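Local coordinates for protein Pre-mRNA-processing-splicing factor 8 (Cryptococcus neoformans var. grubii serotype A, PDB 6MX6) that probably excises itself from its host spliceosomal protein and joins the flanking protein segments, as inteins do, at residues G28-G33 with S38-K43; L51-T56 with D62-H67; D104-L109 with Q115-F120. All coordinates share one frame; numbering follows the deposited sequence.

Interaction 1. Residues G28-G33 with S38-K43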
ATOM      1  N   GLY A  28      -0.465  18.911  -3.193  1.00 34.17           N
ATOM      2  CA  GLY A  28      -1.863  19.296  -3.222  1.00 29.89           C
ATOM      3  C   GLY A  28      -2.786  18.384  -4.008  1.00 38.12           C
ATOM      4  O   GLY A  28      -4.005  18.593  -3.971  1.00 36.33           O
ATOM      5  N   ASP A  29      -2.257  17.381  -4.713  1.00 33.51           N
ATOM      6  CA  ASP A  29      -3.092  16.531  -5.558  1.00 35.89           C
ATOM      7  C   ASP A  29      -4.145  15.797  -4.731  1.00 25.21           C
ATOM      8  O   ASP A  29      -3.924  15.428  -3.577  1.00 29.13           O
ATOM      9  CB  ASP A  29      -2.235  15.519  -6.328  1.00 26.73           C
ATOM     10  CG  ASP A  29      -1.918  15.979  -7.739  1.00 43.13           C
ATOM     11  OD1 ASP A  29      -2.448  17.037  -8.138  1.00 51.57           O
ATOM     12  OD2 ASP A  29      -1.144  15.292  -8.450  1.00 33.53           O
ATOM     13  N   GLN A  30      -5.307  15.584  -5.341  1.00 32.10           N
ATOM     14  CA  GLN A  30      -6.423  14.923  -4.683  1.00 27.60           C
ATOM     15  C   GLN A  30      -6.451  13.454  -5.096  1.00 26.57           C
ATOM     16  O   GLN A  30      -6.514  13.141  -6.290  1.00 28.97           O
ATOM     17  CB  GLN A  30      -7.740  15.617  -5.035  1.00 33.68           C
ATOM     18  CG  GLN A  30      -7.803  17.080  -4.580  1.00 31.55           C
ATOM     19  CD  GLN A  30      -7.706  17.227  -3.072  1.00 29.91           C
ATOM     20  OE1 GLN A  30      -8.667  16.962  -2.351  1.00 35.43           O
ATOM     21  NE2 GLN A  30      -6.537  17.649  -2.586  1.00 32.29           N
ATOM     22  N   LEU A  31      -6.389  12.569  -4.109  1.00 29.25           N
ATOM     23  CA  LEU A  31      -6.468  11.123  -4.267  1.00 29.43           C
ATOM     24  C   LEU A  31      -7.764  10.600  -3.665  1.00 33.42           C
ATOM     25  O   LEU A  31      -8.453  11.286  -2.907  1.00 32.54           O
ATOM     26  CB  LEU A  31      -5.282  10.437  -3.584  1.00 25.69           C
ATOM     27  CG  LEU A  31      -3.904  10.886  -4.048  1.00 23.28           C
ATOM     28  CD1 LEU A  31      -2.857  10.147  -3.236  1.00 26.99           C
ATOM     29  CD2 LEU A  31      -3.746  10.614  -5.531  1.00 29.09           C
ATOM     30  N   LEU A  32      -8.066   9.345  -3.972  1.00 24.53           N
ATOM     31  CA  LEU A  32      -9.305   8.729  -3.524  1.00 23.33           C
ATOM     32  C   LEU A  32      -9.064   7.949  -2.234  1.00 32.46           C
ATOM     33  O   LEU A  32      -8.187   7.078  -2.179  1.00 28.39           O
ATOM     34  CB  LEU A  32      -9.857   7.827  -4.621  1.00 28.87           C
ATOM     35  CG  LEU A  32     -11.237   7.234  -4.357  1.00 32.77           C
ATOM     36  CD1 LEU A  32     -12.199   8.321  -3.905  1.00 30.72           C
ATOM     37  CD2 LEU A  32     -11.725   6.550  -5.615  1.00 28.81           C
ATOM     38  N   GLY A  33      -9.848   8.263  -1.198  1.00 26.98           N
ATOM     39  CA  GLY A  33      -9.822   7.534   0.051  1.00 26.84           C
ATOM     40  C   GLY A  33     -10.688   6.292   0.007  1.00 29.68           C
ATOM     41  O   GLY A  33     -11.523   6.098  -0.885  1.00 26.72           O
ATOM     42  N   SER A  38     -12.159  12.608  -0.543  1.00 34.15           N
ATOM     43  CA  SER A  38     -10.883  13.092  -1.040  1.00 36.80           C
ATOM     44  C   SER A  38      -9.773  12.933  -0.007  1.00 30.09           C
ATOM     45  O   SER A  38     -10.006  12.847   1.201  1.00 38.68           O
ATOM     46  CB  SER A  38     -10.987  14.561  -1.445  1.00 40.50           C
ATOM     47  OG  SER A  38     -11.407  14.674  -2.787  1.00 49.40           O
ATOM     48  N   ARG A  39      -8.544  12.895  -0.515  1.00 31.45           N
ATOM     49  CA  ARG A  39      -7.333  12.897   0.291  1.00 37.23           C
ATOM     50  C   ARG A  39      -6.342  13.829  -0.380  1.00 31.04           C
ATOM     51  O   ARG A  39      -6.194  13.801  -1.600  1.00 40.69           O
ATOM     52  CB  ARG A  39      -6.718  11.492   0.414  1.00 30.52           C
ATOM     53  CG  ARG A  39      -7.588  10.463   1.099  1.00 30.83           C
ATOM     54  CD  ARG A  39      -7.650  10.696   2.595  1.00 31.21           C
ATOM     55  NE  ARG A  39      -8.314   9.590   3.275  1.00 33.57           N
ATOM     56  CZ  ARG A  39      -9.623   9.366   3.239  1.00 33.49           C
ATOM     57  NH1 ARG A  39     -10.418  10.178   2.554  1.00 33.05           N
ATOM     58  NH2 ARG A  39     -10.136   8.327   3.884  1.00 37.55           N
ATOM     59  N   THR A  40      -5.681  14.671   0.399  1.00 29.82           N
ATOM     60  CA  THR A  40      -4.693  15.590  -0.147  1.00 34.58           C
ATOM     61  C   THR A  40      -3.300  15.015   0.075  1.00 27.27           C
ATOM     62  O   THR A  40      -2.978  14.571   1.181  1.00 28.40           O
ATOM     63  CB  THR A  40      -4.806  16.974   0.499  1.00 32.62           C
ATOM     64  OG1 THR A  40      -6.075  17.547   0.166  1.00 35.68           O
ATOM     65  CG2 THR A  40      -3.710  17.886  -0.020  1.00 33.69           C
ATOM     66  N   ALA A  41      -2.492  15.013  -0.977  1.00 30.92           N
ATOM     67  CA  ALA A  41      -1.114  14.550  -0.907  1.00 32.20           C
ATOM     68  C   ALA A  41      -0.172  15.732  -0.725  1.00 31.28           C
ATOM     69  O   ALA A  41      -0.390  16.817  -1.271  1.00 30.20           O
ATOM     70  CB  ALA A  41      -0.735  13.773  -2.170  1.00 31.20           C
ATOM     71  N   SER A  42       0.888  15.511   0.051  1.00 34.20           N
ATOM     72  CA  SER A  42       1.906  16.535   0.240  1.00 38.73           C
ATOM     73  C   SER A  42       3.246  15.868   0.508  1.00 32.62           C
ATOM     74  O   SER A  42       3.337  14.650   0.675  1.00 27.48           O
ATOM     75  CB  SER A  42       1.542  17.493   1.383  1.00 35.64           C
ATOM     76  OG  SER A  42       1.361  16.807   2.606  1.00 32.52           O
ATOM     77  N   LYS A  43       4.295  16.690   0.537  1.00 29.99           N
ATOM     78  CA  LYS A  43       5.635  16.241   0.916  1.00 31.16           C
ATOM     79  C   LYS A  43       6.141  15.151  -0.034  1.00 23.85           C
ATOM     80  O   LYS A  43       6.581  14.083   0.386  1.00 24.15           O
ATOM     81  CB  LYS A  43       5.655  15.741   2.362  1.00 31.02           C
ATOM     82  CG  LYS A  43       5.339  16.777   3.433  1.00 41.58           C
ATOM     83  CD  LYS A  43       5.614  16.198   4.824  1.00 46.34           C
ATOM     84  CE  LYS A  43       5.248  17.174   5.937  1.00 58.74           C
ATOM     85  NZ  LYS A  43       4.094  16.699   6.769  1.00 46.94           N
TER
HETATM   86  O   HOH W   1      -9.141  18.996  -0.179  1.00 39.59           O
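The amide of Q30 ties T40 of the neighbouring strand to G28, in the turn before its own strand. NE2 gives one N-H to T40 OG1 (2.8 Å, nearly straight at 166°) and the other to G28 O (3.0 Å), both close to the amide plane, which fixes its rotation. CG lies anti to the carbonyl carbon (chi1 -62°) and a bend at chi2 turns the amide across to T40. A water donates to Q30 OE1. The backbone ladder is antiparallel: L31 N bonds R39 O at 2.8 Å and R39 N bonds L31 O at 2.9 Å, while A41 N donates to D29 O and G28 N to A41 O.

R39 curls to lay its guanidinium flat over G33, whose CA stands 3.6 Å from the plane; glycine permits this approach. NH1 returns to S38 O, and NE forms a salt bridge with D162. On the side of L31 and R39, L31 CD1 reaches A41 CB at 4.3 Å; the small alanine admits the branched leucine.

In this Hint-fold hairpin, part of a four-stranded antiparallel sheet, strand 38-49 pairs onward with strand 152-159, where L31 packs on F157; backbone bonds to L13 and A15 flank strand 30-32.

Interaction 2. Residues L51-T56 with D62-H67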
ATOM      1  N   LEU A  51      13.804  -2.619  -2.946  1.00 13.25           N
ATOM      2  CA  LEU A  51      12.463  -2.614  -2.382  1.00 11.68           C
ATOM      3  C   LEU A  51      12.033  -4.033  -2.022  1.00 14.46           C
ATOM      4  O   LEU A  51      12.680  -5.019  -2.375  1.00 18.27           O
ATOM      5  CB  LEU A  51      11.476  -1.992  -3.374  1.00 15.49           C
ATOM      6  CG  LEU A  51      11.863  -0.592  -3.857  1.00 18.78           C
ATOM      7  CD1 LEU A  51      10.833  -0.070  -4.869  1.00 17.64           C
ATOM      8  CD2 LEU A  51      11.958   0.334  -2.661  1.00 21.29           C
ATOM      9  N   TYR A  52      10.910  -4.124  -1.323  1.00 13.47           N
ATOM     10  CA  TYR A  52      10.285  -5.400  -1.019  1.00 12.84           C
ATOM     11  C   TYR A  52       9.129  -5.619  -1.977  1.00 16.66           C
ATOM     12  O   TYR A  52       8.328  -4.706  -2.196  1.00 14.76           O
ATOM     13  CB  TYR A  52       9.771  -5.434   0.418  1.00 14.29           C
ATOM     14  CG  TYR A  52      10.886  -5.687   1.386  1.00 15.01           C
ATOM     15  CD1 TYR A  52      11.681  -4.645   1.843  1.00 19.35           C
ATOM     16  CD2 TYR A  52      11.173  -6.967   1.803  1.00 17.81           C
ATOM     17  CE1 TYR A  52      12.726  -4.883   2.719  1.00 19.82           C
ATOM     18  CE2 TYR A  52      12.209  -7.219   2.675  1.00 18.20           C
ATOM     19  CZ  TYR A  52      12.978  -6.177   3.133  1.00 18.23           C
ATOM     20  OH  TYR A  52      14.004  -6.450   3.999  1.00 29.71           O
ATOM     21  N   ARG A  53       9.053  -6.826  -2.536  1.00 14.43           N
ATOM     22  CA  ARG A  53       7.952  -7.235  -3.403  1.00 12.61           C
ATOM     23  C   ARG A  53       7.005  -8.121  -2.604  1.00 16.28           C
ATOM     24  O   ARG A  53       7.424  -9.147  -2.050  1.00 14.08           O
ATOM     25  CB  ARG A  53       8.475  -7.979  -4.635  1.00 13.94           C
ATOM     26  CG  ARG A  53       7.360  -8.478  -5.568  1.00 16.18           C
ATOM     27  CD  ARG A  53       7.908  -9.113  -6.836  1.00 19.17           C
ATOM     28  NE  ARG A  53       8.705  -8.140  -7.575  1.00 19.16           N
ATOM     29  CZ  ARG A  53       8.212  -7.306  -8.482  1.00 21.90           C
ATOM     30  NH1 ARG A  53       6.922  -7.354  -8.805  1.00 17.68           N
ATOM     31  NH2 ARG A  53       9.015  -6.427  -9.081  1.00 24.61           N
ATOM     32  N   ILE A  54       5.735  -7.727  -2.552  1.00 16.81           N
ATOM     33  CA  ILE A  54       4.678  -8.473  -1.885  1.00 17.62           C
ATOM     34  C   ILE A  54       3.784  -9.067  -2.959  1.00 15.81           C
ATOM     35  O   ILE A  54       3.231  -8.334  -3.795  1.00 17.39           O
ATOM     36  CB  ILE A  54       3.869  -7.583  -0.929  1.00 18.95           C
ATOM     37  CG1 ILE A  54       4.799  -6.964   0.108  1.00 19.40           C
ATOM     38  CG2 ILE A  54       2.767  -8.405  -0.247  1.00 21.56           C
ATOM     39  CD1 ILE A  54       4.173  -5.826   0.907  1.00 23.70           C
ATOM     40  N   LYS A  55       3.651 -10.395  -2.940  1.00 15.17           N
ATOM     41  CA  LYS A  55       2.775 -11.131  -3.844  1.00 16.48           C
ATOM     42  C   LYS A  55       1.654 -11.785  -3.053  1.00 15.93           C
ATOM     43  O   LYS A  55       1.896 -12.387  -1.997  1.00 18.16           O
ATOM     44  CB  LYS A  55       3.533 -12.227  -4.602  1.00 17.67           C
ATOM     45  CG  LYS A  55       4.640 -11.748  -5.532  1.00 25.58           C
ATOM     46  CD  LYS A  55       5.287 -12.946  -6.211  1.00 36.58           C
ATOM     47  CE  LYS A  55       5.774 -12.617  -7.612  1.00 33.25           C
ATOM     48  NZ  LYS A  55       4.670 -12.181  -8.498  1.00 32.55           N
ATOM     49  N   THR A  56       0.443 -11.714  -3.608  1.00 15.00           N
ATOM     50  CA  THR A  56      -0.738 -12.310  -3.006  1.00 17.12           C
ATOM     51  C   THR A  56      -1.084 -13.622  -3.702  1.00 20.98           C
ATOM     52  O   THR A  56      -0.683 -13.876  -4.839  1.00 17.78           O
ATOM     53  CB  THR A  56      -1.928 -11.344  -3.077  1.00 19.95           C
ATOM     54  OG1 THR A  56      -2.122 -10.904  -4.428  1.00 21.43           O
ATOM     55  CG2 THR A  56      -1.679 -10.120  -2.173  1.00 21.94           C
ATOM     56  N   ASP A  62       1.421  -7.239  -7.953  1.00 16.11           N
ATOM     57  CA  ASP A  62       2.318  -7.184  -6.803  1.00 18.12           C
ATOM     58  C   ASP A  62       2.393  -5.761  -6.255  1.00 16.84           C
ATOM     59  O   ASP A  62       2.349  -4.785  -7.004  1.00 19.59           O
ATOM     60  CB  ASP A  62       3.740  -7.612  -7.180  1.00 16.82           C
ATOM     61  CG  ASP A  62       3.822  -9.020  -7.743  1.00 26.20           C
ATOM     62  OD1 ASP A  62       2.833  -9.784  -7.657  1.00 24.95           O
ATOM     63  OD2 ASP A  62       4.905  -9.359  -8.276  1.00 22.70           O
ATOM     64  N   LEU A  63       2.551  -5.650  -4.939  1.00 16.10           N
ATOM     65  CA  LEU A  63       2.824  -4.363  -4.300  1.00 16.31           C
ATOM     66  C   LEU A  63       4.315  -4.282  -4.006  1.00 17.33           C
ATOM     67  O   LEU A  63       4.855  -5.157  -3.327  1.00 16.17           O
ATOM     68  CB  LEU A  63       2.018  -4.210  -3.011  1.00 18.36           C
ATOM     69  CG  LEU A  63       2.240  -2.909  -2.240  1.00 23.45           C
ATOM     70  CD1 LEU A  63       1.768  -1.715  -3.089  1.00 19.72           C
ATOM     71  CD2 LEU A  63       1.527  -2.956  -0.897  1.00 25.87           C
ATOM     72  N   VAL A  64       4.990  -3.244  -4.499  1.00 13.19           N
ATOM     73  CA  VAL A  64       6.439  -3.140  -4.324  1.00 12.51           C
ATOM     74  C   VAL A  64       6.727  -1.838  -3.590  1.00 17.55           C
ATOM     75  O   VAL A  64       6.314  -0.768  -4.046  1.00 14.34           O
ATOM     76  CB  VAL A  64       7.193  -3.202  -5.663  1.00 16.57           C
ATOM     77  CG1 VAL A  64       8.683  -3.182  -5.424  1.00 17.04           C
ATOM     78  CG2 VAL A  64       6.802  -4.460  -6.449  1.00 18.90           C
ATOM     79  N   CYS A  65       7.421  -1.925  -2.456  1.00 17.43           N
ATOM     80  CA  CYS A  65       7.506  -0.761  -1.578  1.00 17.97           C
ATOM     81  C   CYS A  65       8.738  -0.810  -0.678  1.00 20.00           C
ATOM     82  O   CYS A  65       9.412  -1.830  -0.555  1.00 14.80           O
ATOM     83  CB  CYS A  65       6.227  -0.637  -0.761  1.00 17.40           C
ATOM     84  SG  CYS A  65       5.959  -2.043   0.331  1.00 27.76           S
ATOM     85  N   THR A  66       9.028   0.318  -0.033  1.00 15.82           N
ATOM     86  CA  THR A  66      10.230   0.407   0.785  1.00 16.59           C
ATOM     87  C   THR A  66      10.076  -0.359   2.094  1.00 17.07           C
ATOM     88  O   THR A  66       8.969  -0.672   2.545  1.00 17.29           O
ATOM     89  CB  THR A  66      10.577   1.862   1.124  1.00 19.04           C
ATOM     90  OG1 THR A  66       9.442   2.472   1.747  1.00 19.26           O
ATOM     91  CG2 THR A  66      10.970   2.621  -0.117  1.00 20.28           C
ATOM     92  N   HIS A  67      11.224  -0.612   2.734  1.00 19.46           N
ATOM     93  CA  HIS A  67      11.235  -1.365   3.982  1.00 16.78           C
ATOM     94  C   HIS A  67      10.481  -0.645   5.094  1.00 20.82           C
ATOM     95  O   HIS A  67       9.952  -1.294   6.000  1.00 23.52           O
ATOM     96  CB  HIS A  67      12.678  -1.635   4.421  1.00 25.02           C
ATOM     97  CG  HIS A  67      13.433  -0.398   4.795  1.00 27.23           C
ATOM     98  ND1 HIS A  67      13.634  -0.019   6.106  1.00 33.95           N
ATOM     99  CD2 HIS A  67      14.026   0.553   4.033  1.00 28.21           C
ATOM    100  CE1 HIS A  67      14.321   1.109   6.135  1.00 31.97           C
ATOM    101  NE2 HIS A  67      14.571   1.478   4.891  1.00 33.27           N
TER
HETATM  102  O   HOH W   2       0.512 -10.538  -6.413  1.00 19.88           O
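R53 and K55 both reach for the carboxylate of D62, forming a salt-bridge network where the hairpin approaches its turn. D62 OD2 accepts two donors: R53 NH1 at 2.9 Å on its anti lone pair, and K55 NZ at 2.8 Å on its syn lone pair. K55 NZ also makes a weak bond to OD1, which takes a water proton; that water accepts from T56 N. The carboxylate is held by two cations and a water, which would probably stabilise its negative charge. The R53 chain runs out extended and turns at chi3 (-60°), setting its guanidinium 70° from the carboxylate plane, with V64 CG2 over one face. Its NH2 takes a second carboxylate, that of E148, so this long two-ended side chain suits a place between two acids.

Main-chain polar atoms are matched in pairs. Y52 N donates to C65 O (2.8 Å) and C65 N to Y52 O (2.9 Å); I54 N donates to L63 O (2.8 Å) and L63 N to I54 O (3.0 Å). T66 OG1 is engaged by N68 and by the backbone N of C5, and H67 ND1 by D104. T66 opens a TxxH sequence, consistent with the block B motif of inteins.

Apolar residues fill the rest: L51 CB meets V64 CG1 at 3.7 Å, while I54 CD1 lies near L63 CD2 and C65 SG, all three on the face they share with Y52. Strand 52-56 continues the six-stranded antiparallel sheet by pairing with strand 139-147; strand 63-65 is one of its two end strands, and the backbone of V64 bonds Q7 beyond it. L63 and C65 pack on L6 of strand 6-7, and Y52 lies against V103 and V107 of helix 103-108.

Interaction 3. Residues D104-L109 with Q115-F120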
ATOM      1  N   ASP A 104       9.184  -3.706   7.456  1.00 17.30           N
ATOM      2  CA  ASP A 104      10.297  -4.294   8.213  1.00 20.93           C
ATOM      3  C   ASP A 104       9.791  -5.225   9.315  1.00 28.30           C
ATOM      4  O   ASP A 104      10.247  -6.378   9.453  1.00 27.97           O
ATOM      5  CB  ASP A 104      11.155  -3.185   8.824  1.00 28.68           C
ATOM      6  CG  ASP A 104      12.316  -2.780   7.943  1.00 44.92           C
ATOM      7  OD1 ASP A 104      12.723  -3.579   7.064  1.00 38.69           O
ATOM      8  OD2 ASP A 104      12.824  -1.651   8.134  1.00 36.49           O
ATOM      9  N   ASP A 105       8.828  -4.734  10.101  1.00 24.98           N
ATOM     10  CA  ASP A 105       8.309  -5.498  11.227  1.00 22.07           C
ATOM     11  C   ASP A 105       7.535  -6.715  10.752  1.00 25.95           C
ATOM     12  O   ASP A 105       7.617  -7.786  11.364  1.00 27.77           O
ATOM     13  CB  ASP A 105       7.423  -4.610  12.100  1.00 32.17           C
ATOM     14  CG  ASP A 105       8.223  -3.593  12.909  1.00 42.87           C
ATOM     15  OD1 ASP A 105       9.409  -3.851  13.203  1.00 35.19           O
ATOM     16  OD2 ASP A 105       7.654  -2.540  13.271  1.00 39.55           O
ATOM     17  N   PHE A 106       6.776  -6.570   9.663  1.00 21.61           N
ATOM     18  CA  PHE A 106       6.018  -7.695   9.130  1.00 20.80           C
ATOM     19  C   PHE A 106       6.945  -8.776   8.596  1.00 20.59           C
ATOM     20  O   PHE A 106       6.748  -9.966   8.860  1.00 21.77           O
ATOM     21  CB  PHE A 106       5.075  -7.209   8.032  1.00 21.44           C
ATOM     22  CG  PHE A 106       4.203  -8.290   7.476  1.00 24.62           C
ATOM     23  CD1 PHE A 106       3.039  -8.659   8.132  1.00 27.00           C
ATOM     24  CD2 PHE A 106       4.548  -8.939   6.302  1.00 23.40           C
ATOM     25  CE1 PHE A 106       2.226  -9.648   7.619  1.00 25.35           C
ATOM     26  CE2 PHE A 106       3.742  -9.936   5.792  1.00 31.51           C
ATOM     27  CZ  PHE A 106       2.582 -10.289   6.454  1.00 26.16           C
ATOM     28  N   VAL A 107       7.971  -8.367   7.845  1.00 20.06           N
ATOM     29  CA  VAL A 107       8.952  -9.299   7.298  1.00 20.40           C
ATOM     30  C   VAL A 107       9.585 -10.119   8.413  1.00 27.23           C
ATOM     31  O   VAL A 107       9.837 -11.324   8.255  1.00 23.44           O
ATOM     32  CB  VAL A 107      10.015  -8.518   6.498  1.00 25.28           C
ATOM     33  CG1 VAL A 107      11.336  -9.274   6.453  1.00 24.13           C
ATOM     34  CG2 VAL A 107       9.519  -8.224   5.102  1.00 22.71           C
ATOM     35  N   ARG A 108       9.847  -9.486   9.557  1.00 23.19           N
ATOM     36  CA  ARG A 108      10.532 -10.233  10.608  1.00 28.24           C
ATOM     37  C   ARG A 108       9.615 -11.134  11.434  1.00 27.06           C
ATOM     38  O   ARG A 108      10.124 -11.953  12.207  1.00 23.85           O
ATOM     39  CB  ARG A 108      11.285  -9.263  11.517  1.00 27.64           C
ATOM     40  CG  ARG A 108      12.465  -8.631  10.806  1.00 35.03           C
ATOM     41  CD  ARG A 108      13.380  -7.913  11.762  1.00 33.39           C
ATOM     42  NE  ARG A 108      12.774  -6.678  12.241  1.00 38.07           N
ATOM     43  CZ  ARG A 108      13.071  -5.472  11.771  1.00 49.54           C
ATOM     44  NH1 ARG A 108      13.970  -5.341  10.803  1.00 45.18           N
ATOM     45  NH2 ARG A 108      12.470  -4.399  12.272  1.00 40.60           N
ATOM     46  N   LEU A 109       8.295 -11.030  11.281  1.00 22.81           N
ATOM     47  CA  LEU A 109       7.387 -11.891  12.028  1.00 23.06           C
ATOM     48  C   LEU A 109       7.510 -13.342  11.565  1.00 22.81           C
ATOM     49  O   LEU A 109       7.796 -13.611  10.396  1.00 25.26           O
ATOM     50  CB  LEU A 109       5.946 -11.424  11.857  1.00 21.36           C
ATOM     51  CG  LEU A 109       5.532 -10.160  12.606  1.00 27.54           C
ATOM     52  CD1 LEU A 109       4.177  -9.672  12.092  1.00 28.88           C
ATOM     53  CD2 LEU A 109       5.481 -10.426  14.101  1.00 27.33           C
ATOM     54  N   GLN A 115       0.579 -15.082   8.675  1.00 23.92           N
ATOM     55  CA  GLN A 115      -0.646 -15.545   8.025  1.00 29.19           C
ATOM     56  C   GLN A 115      -1.914 -14.978   8.660  1.00 28.63           C
ATOM     57  O   GLN A 115      -2.986 -15.071   8.049  1.00 27.20           O
ATOM     58  CB  GLN A 115      -0.701 -17.076   8.031  1.00 23.71           C
ATOM     59  CG  GLN A 115      -0.876 -17.658   9.418  1.00 36.43           C
ATOM     60  CD  GLN A 115      -0.693 -19.159   9.459  1.00 42.78           C
ATOM     61  OE1 GLN A 115      -0.222 -19.767   8.496  1.00 35.35           O
ATOM     62  NE2 GLN A 115      -1.066 -19.767  10.581  1.00 36.59           N
ATOM     63  N   LYS A 116      -1.825 -14.401   9.859  1.00 24.74           N
ATOM     64  CA  LYS A 116      -2.977 -13.777  10.502  1.00 27.57           C
ATOM     65  C   LYS A 116      -3.327 -12.427   9.899  1.00 28.91           C
ATOM     66  O   LYS A 116      -4.434 -11.928  10.131  1.00 26.90           O
ATOM     67  CB  LYS A 116      -2.717 -13.588  12.000  1.00 27.46           C
ATOM     68  CG  LYS A 116      -2.464 -14.876  12.765  1.00 37.08           C
ATOM     69  CD  LYS A 116      -2.008 -14.578  14.192  1.00 48.78           C
ATOM     70  CE  LYS A 116      -1.809 -15.854  14.994  1.00 43.03           C
ATOM     71  NZ  LYS A 116      -1.439 -15.562  16.407  1.00 51.65           N
ATOM     72  N   TYR A 117      -2.412 -11.821   9.148  1.00 22.49           N
ATOM     73  CA  TYR A 117      -2.593 -10.481   8.611  1.00 25.45           C
ATOM     74  C   TYR A 117      -3.000 -10.560   7.149  1.00 29.31           C
ATOM     75  O   TYR A 117      -2.468 -11.375   6.390  1.00 28.27           O
ATOM     76  CB  TYR A 117      -1.310  -9.658   8.722  1.00 25.72           C
ATOM     77  CG  TYR A 117      -0.833  -9.385  10.131  1.00 23.56           C
ATOM     78  CD1 TYR A 117      -0.191 -10.367  10.874  1.00 26.98           C
ATOM     79  CD2 TYR A 117      -0.993  -8.130  10.702  1.00 30.94           C
ATOM     80  CE1 TYR A 117       0.259 -10.108  12.155  1.00 32.50           C
ATOM     81  CE2 TYR A 117      -0.549  -7.863  11.974  1.00 31.41           C
ATOM     82  CZ  TYR A 117       0.079  -8.853  12.696  1.00 35.57           C
ATOM     83  OH  TYR A 117       0.524  -8.584  13.966  1.00 38.23           O
ATOM     84  N   LYS A 118      -3.922  -9.690   6.751  1.00 22.01           N
ATOM     85  CA  LYS A 118      -4.394  -9.657   5.379  1.00 19.73           C
ATOM     86  C   LYS A 118      -4.399  -8.228   4.864  1.00 22.51           C
ATOM     87  O   LYS A 118      -4.758  -7.301   5.592  1.00 22.35           O
ATOM     88  CB  LYS A 118      -5.797 -10.268   5.276  1.00 21.23           C
ATOM     89  CG  LYS A 118      -5.805 -11.765   5.570  1.00 27.00           C
ATOM     90  CD  LYS A 118      -7.015 -12.176   6.375  1.00 44.72           C
ATOM     91  CE  LYS A 118      -7.043 -13.680   6.591  1.00 47.08           C
ATOM     92  NZ  LYS A 118      -5.828 -14.142   7.312  1.00 44.75           N
ATOM     93  N   LEU A 119      -3.978  -8.054   3.612  1.00 22.00           N
ATOM     94  CA  LEU A 119      -4.263  -6.821   2.898  1.00 19.33           C
ATOM     95  C   LEU A 119      -5.753  -6.771   2.557  1.00 20.93           C
ATOM     96  O   LEU A 119      -6.474  -7.760   2.692  1.00 22.72           O
ATOM     97  CB  LEU A 119      -3.406  -6.726   1.639  1.00 20.42           C
ATOM     98  CG  LEU A 119      -1.894  -6.679   1.873  1.00 23.17           C
ATOM     99  CD1 LEU A 119      -1.134  -6.849   0.552  1.00 20.44           C
ATOM    100  CD2 LEU A 119      -1.516  -5.361   2.531  1.00 26.63           C
ATOM    101  N   PHE A 120      -6.231  -5.605   2.121  1.00 19.64           N
ATOM    102  CA  PHE A 120      -7.653  -5.530   1.812  1.00 18.33           C
ATOM    103  C   PHE A 120      -7.938  -4.429   0.805  1.00 23.02           C
ATOM    104  O   PHE A 120      -7.155  -3.494   0.621  1.00 20.59           O
ATOM    105  CB  PHE A 120      -8.498  -5.323   3.073  1.00 27.50           C
ATOM    106  CG  PHE A 120      -8.241  -4.031   3.783  1.00 24.05           C
ATOM    107  CD1 PHE A 120      -7.167  -3.900   4.644  1.00 27.28           C
ATOM    108  CD2 PHE A 120      -9.094  -2.950   3.615  1.00 22.70           C
ATOM    109  CE1 PHE A 120      -6.941  -2.710   5.318  1.00 32.29           C
ATOM    110  CE2 PHE A 120      -8.872  -1.757   4.283  1.00 29.08           C
ATOM    111  CZ  PHE A 120      -7.794  -1.637   5.135  1.00 33.00           C
TER
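F106 and Y117 make the aromatic part of this contact, an offset edge-to-face pair. The edge of the phenylalanine ring is turned toward the tyrosine face, with centroids 5.8 Å apart and planes at 87°. With CG anti to the backbone N (chi1 -177°), the F106 ring stretches from the helix toward the strand, and the two side chains run past one another in opposite senses.

Apolar contacts complete this helix-to-strand join of the Hint domain. F106 CE1 comes to 3.7 Å from Y117 CB, which lies at the rim of the phenylalanine ring near its plane. L109 crosses Y117 at about a right angle and brings CD1 to 3.9 Å from Y117 CE1. Y117 thus offers its CB and ring to two residues spaced three apart.

Polar interactions stay within the elements or go to other neighbours. R108 NH2 makes a weak salt bridge with D105 OD1 along the helix, and F106 O accepts from Q114.

No hydrogen bond crosses between the two segments. Aromatic and aliphatic contacts make the join, with M73 of strand 70-76 packing on both F106 and Y117, so it rests on shape and on the near-perpendicular rings, with no polar group of either segment spent on it.

Interactions 1 and 2 are both antiparallel hairpins, yet in different sheets and on opposite sides of the chain's centre. The centre of interaction 1 lies about 15 Å from the chain's centre and its atoms touch neither of the others, whereas the centres of interactions 2 and 3 lie about 9 and 12 Å from it. All three are only partly buried. Interactions 2 and 3 share the six-stranded sheet and meet directly, H67 of one reaching D104 of the other, while Y52 packs on V107. Chemistry follows element type: the hairpins rely on backbone ladders, reinforced by an amide grip in one and by an acid shared between two cations in the other, while the helix-to-strand contact is apolar.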